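Local atomic coordinates of flavodoxin (PDB entry 5WID), a protein that binds flavin mononucleotide and, as is usual for flavodoxins, probably passes electrons between redox partners. Residues V40-G54 against M66-N78. Residues are numbered along the deposited sequence; the frame is centred on the assembly and turned at random.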
# COMPACT_ATOMS: atom_id res chain seq x y z
N VAL A 40 7.93 0.68 -10.33
CA VAL A 40 6.61 1.12 -10.80
C VAL A 40 6.77 2.33 -11.72
O VAL A 40 7.67 3.16 -11.55
CB VAL A 40 5.68 1.39 -9.60
CG1 VAL A 40 6.14 2.59 -8.84
CG2 VAL A 40 4.24 1.54 -10.06
N LYS A 41 5.91 2.39 -12.74
CA LYS A 41 5.89 3.49 -13.68
C LYS A 41 4.81 4.49 -13.30
O LYS A 41 3.76 4.11 -12.78
CB LYS A 41 5.61 3.00 -15.10
CG LYS A 41 6.61 2.01 -15.65
CD LYS A 41 6.10 1.54 -17.00
CE LYS A 41 6.94 0.41 -17.53
NZ LYS A 41 6.39 -0.91 -17.12
N LEU A 42 5.07 5.76 -13.61
CA LEU A 42 4.06 6.80 -13.37
C LEU A 42 2.72 6.43 -14.00
O LEU A 42 1.67 6.56 -13.37
CB LEU A 42 4.57 8.14 -13.90
CG LEU A 42 3.62 9.32 -13.71
CD1 LEU A 42 3.34 9.54 -12.24
CD2 LEU A 42 4.17 10.59 -14.37
N ASP A 43 2.75 5.96 -15.25
CA ASP A 43 1.50 5.61 -15.93
C ASP A 43 0.74 4.51 -15.21
O ASP A 43 -0.50 4.47 -15.28
CB ASP A 43 1.77 5.17 -17.38
CG ASP A 43 2.06 6.33 -18.30
OD1 ASP A 43 2.66 6.09 -19.37
OD2 ASP A 43 1.67 7.47 -17.97
N GLU A 44 1.45 3.59 -14.55
CA GLU A 44 0.76 2.53 -13.82
C GLU A 44 -0.02 3.09 -12.63
O GLU A 44 -1.11 2.60 -12.31
CB GLU A 44 1.76 1.46 -13.38
CG GLU A 44 2.33 0.70 -14.57
CD GLU A 44 3.45 -0.26 -14.20
OE1 GLU A 44 4.29 0.08 -13.34
OE2 GLU A 44 3.50 -1.35 -14.81
N LEU A 45 0.53 4.11 -11.97
CA LEU A 45 -0.21 4.78 -10.90
C LEU A 45 -1.41 5.53 -11.45
O LEU A 45 -2.51 5.45 -10.88
CB LEU A 45 0.72 5.75 -10.15
CG LEU A 45 1.87 5.13 -9.34
CD1 LEU A 45 2.73 6.22 -8.73
CD2 LEU A 45 1.34 4.19 -8.28
N LYS A 46 -1.22 6.26 -12.56
CA LYS A 46 -2.32 7.00 -13.17
C LYS A 46 -3.45 6.08 -13.59
O LYS A 46 -4.63 6.44 -13.49
CB LYS A 46 -1.82 7.79 -14.38
CG LYS A 46 -0.84 8.92 -14.06
CD LYS A 46 -0.25 9.49 -15.34
CE LYS A 46 0.41 10.84 -15.11
NZ LYS A 46 0.84 11.47 -16.41
N GLU A 47 -3.12 4.88 -14.07
CA GLU A 47 -4.13 3.96 -14.56
C GLU A 47 -4.99 3.37 -13.44
O GLU A 47 -6.15 3.03 -13.66
CB GLU A 47 -3.45 2.83 -15.35
CG GLU A 47 -4.37 1.69 -15.76
CD GLU A 47 -3.62 0.43 -16.19
OE1 GLU A 47 -4.24 -0.40 -16.89
OE2 GLU A 47 -2.43 0.28 -15.84
N ALA A 48 -4.44 3.26 -12.23
CA ALA A 48 -5.09 2.51 -11.16
C ALA A 48 -6.23 3.28 -10.51
O ALA A 48 -6.14 4.49 -10.31
CB ALA A 48 -4.05 2.12 -10.10
N GLU A 49 -7.31 2.56 -10.16
CA GLU A 49 -8.40 3.13 -9.37
C GLU A 49 -8.07 3.14 -7.88
O GLU A 49 -8.63 3.96 -7.13
CB GLU A 49 -9.70 2.34 -9.58
CG GLU A 49 -10.56 2.85 -10.75
CD GLU A 49 -10.05 2.36 -12.07
OE1 GLU A 49 -9.34 1.32 -12.10
OE2 GLU A 49 -10.35 2.99 -13.10
N ALA A 50 -7.20 2.24 -7.42
CA ALA A 50 -6.81 2.15 -6.02
C ALA A 50 -5.31 1.94 -5.94
O ALA A 50 -4.75 1.17 -6.73
CB ALA A 50 -7.53 1.00 -5.29
N ILE A 51 -4.67 2.63 -5.00
CA ILE A 51 -3.22 2.55 -4.82
C ILE A 51 -2.96 2.27 -3.35
O ILE A 51 -3.28 3.12 -2.50
CB ILE A 51 -2.51 3.84 -5.26
CG1 ILE A 51 -2.78 4.11 -6.74
CG2 ILE A 51 -1.00 3.73 -4.98
CD1 ILE A 51 -2.41 5.55 -7.19
N ALA A 52 -2.39 1.11 -3.05
CA ALA A 52 -1.96 0.76 -1.70
C ALA A 52 -0.45 0.93 -1.63
O ALA A 52 0.26 0.54 -2.56
CB ALA A 52 -2.36 -0.68 -1.34
N VAL A 53 0.04 1.57 -0.57
CA VAL A 53 1.47 1.86 -0.44
C VAL A 53 1.97 1.34 0.90
O VAL A 53 1.35 1.62 1.94
CB VAL A 53 1.75 3.37 -0.57
CG1 VAL A 53 3.24 3.67 -0.35
CG2 VAL A 53 1.32 3.88 -1.96
N GLY A 54 3.08 0.61 0.88
CA GLY A 54 3.63 0.03 2.09
C GLY A 54 5.12 0.28 2.23
O GLY A 54 5.86 0.30 1.26
N MET A 66 11.10 5.73 -0.21
CA MET A 66 9.65 5.75 -0.28
C MET A 66 9.09 7.15 -0.05
O MET A 66 8.08 7.54 -0.65
CB MET A 66 9.05 4.76 0.72
CG MET A 66 7.50 4.77 0.76
SD MET A 66 6.78 4.41 -0.85
CE MET A 66 6.88 2.63 -0.89
N GLU A 67 9.72 7.92 0.84
CA GLU A 67 9.27 9.29 1.04
C GLU A 67 9.38 10.08 -0.26
O GLU A 67 8.46 10.82 -0.63
CB GLU A 67 10.07 9.97 2.15
CG GLU A 67 9.48 11.28 2.60
CD GLU A 67 10.32 11.97 3.67
OE1 GLU A 67 11.25 11.34 4.21
OE2 GLU A 67 10.03 13.15 3.96
N LYS A 68 10.49 9.91 -0.97
CA LYS A 68 10.68 10.56 -2.26
C LYS A 68 9.67 10.05 -3.29
O LYS A 68 9.05 10.84 -4.02
CB LYS A 68 12.12 10.33 -2.73
CG LYS A 68 12.44 10.87 -4.11
CD LYS A 68 13.91 10.64 -4.45
CE LYS A 68 14.43 11.72 -5.39
NZ LYS A 68 14.50 13.05 -4.72
N PHE A 69 9.47 8.73 -3.35
CA PHE A 69 8.47 8.17 -4.25
C PHE A 69 7.11 8.80 -4.02
O PHE A 69 6.41 9.16 -4.98
CB PHE A 69 8.38 6.65 -4.06
CG PHE A 69 7.19 6.05 -4.76
CD1 PHE A 69 7.25 5.77 -6.12
CD2 PHE A 69 6.00 5.82 -4.08
CE1 PHE A 69 6.15 5.24 -6.78
CE2 PHE A 69 4.91 5.29 -4.74
CZ PHE A 69 4.99 4.99 -6.10
N MET A 70 6.70 8.95 -2.76
CA MET A 70 5.39 9.52 -2.45
C MET A 70 5.34 11.01 -2.77
O MET A 70 4.35 11.49 -3.36
CB MET A 70 5.06 9.29 -0.98
CG MET A 70 4.88 7.81 -0.66
SD MET A 70 4.02 7.60 0.89
CE MET A 70 2.33 8.07 0.42
N ASP A 71 6.38 11.76 -2.39
CA ASP A 71 6.34 13.21 -2.54
C ASP A 71 6.48 13.64 -3.99
O ASP A 71 6.02 14.72 -4.37
CB ASP A 71 7.45 13.85 -1.72
CG ASP A 71 7.19 13.80 -0.23
OD1 ASP A 71 6.04 13.52 0.18
OD2 ASP A 71 8.14 14.03 0.54
N GLU A 72 7.17 12.84 -4.80
CA GLU A 72 7.41 13.18 -6.20
C GLU A 72 6.51 12.38 -7.13
O GLU A 72 5.63 12.95 -7.79
CB GLU A 72 8.89 12.96 -6.53
CG GLU A 72 9.80 13.89 -5.73
CD GLU A 72 11.26 13.57 -5.88
OE1 GLU A 72 11.63 12.84 -6.82
OE2 GLU A 72 12.05 14.05 -5.04
N THR A 73 6.67 11.06 -7.16
CA THR A 73 6.00 10.24 -8.17
C THR A 73 4.50 10.12 -7.89
O THR A 73 3.69 10.28 -8.80
CB THR A 73 6.65 8.86 -8.26
OG1 THR A 73 8.05 9.02 -8.50
CG2 THR A 73 6.05 8.07 -9.40
N LEU A 74 4.13 9.77 -6.66
CA LEU A 74 2.70 9.59 -6.37
C LEU A 74 1.93 10.90 -6.53
O LEU A 74 0.83 10.92 -7.10
CB LEU A 74 2.51 9.02 -4.97
CG LEU A 74 1.06 8.67 -4.58
CD1 LEU A 74 0.47 7.64 -5.56
CD2 LEU A 74 0.98 8.15 -3.14
N VAL A 75 2.50 12.01 -6.05
CA VAL A 75 1.85 13.31 -6.25
C VAL A 75 1.69 13.60 -7.74
O VAL A 75 0.64 14.10 -8.17
CB VAL A 75 2.65 14.42 -5.54
CG1 VAL A 75 2.09 15.79 -5.91
CG2 VAL A 75 2.59 14.24 -4.03
N ALA A 76 2.70 13.27 -8.54
CA ALA A 76 2.64 13.57 -9.98
C ALA A 76 1.61 12.73 -10.72
O ALA A 76 1.23 13.08 -11.84
CB ALA A 76 4.02 13.36 -10.62
N SER A 77 1.16 11.63 -10.12
CA SER A 77 0.17 10.76 -10.76
C SER A 77 -1.25 11.27 -10.63
O SER A 77 -2.18 10.61 -11.10
CB SER A 77 0.27 9.34 -10.17
OG SER A 77 -0.32 9.25 -8.88
N ASN A 78 -1.45 12.44 -10.01
CA ASN A 78 -2.77 13.05 -9.84
C ASN A 78 -3.73 12.07 -9.17
O ASN A 78 -4.71 11.65 -9.78
CB ASN A 78 -3.34 13.50 -11.19
CG ASN A 78 -2.66 14.74 -11.74
OD1 ASN A 78 -1.83 15.36 -11.07
ND2 ASN A 78 -3.01 15.12 -12.97
O HOH W 1 -2.99 8.55 -9.45
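Val53, Ser77 and Leu45 bury the most surface where helix 66-76 packs over strand 50-54 and the short helix 42-47. Val53 reaches up from the central sheet: with CG1 anti to the backbone N (chi1 177°), that methyl lies 3.7 Å from Met66 SD and also touches Met70 SD, while CG2 borders Leu74. The Met66 chain bends at chi2 and chi3, bringing CE near Gly54 O, where the strand runs on toward the FMN site. The helix axes cross at -61° and approach to 9.4 Å; the chains come closest just past helix 66-76, where Lys46 CA is 5.1 Å from Ser77 CA. There Leu45 CB sits 3.6 Å from Ser77 CB, which also meets Leu42 CD1. Ser77 OG, between the backbone N and the carbonyl carbon (chi1 76°), donates to Leu74 O at 2.7 Å. A water 2.8 Å from Ser77 O, and more weakly placed toward Leu45 O, can bridge the segments, though it cannot serve every nearby acceptor at once. Leu45 CD1 lies 3.7 Å from Phe69 CZ, and Val40 CG1 lies 3.4 Å from Phe69 CE1; both methyls approach the ring obliquely. An alanine in place of Phe69 would probably leave Val40 and Leu45 without their shared aromatic partner and open a gap beneath the helix. Direct contact is thus chiefly apolar, the helix-on-sheet packing of a flavodoxin-like alpha/beta sandwich, held mainly by fit.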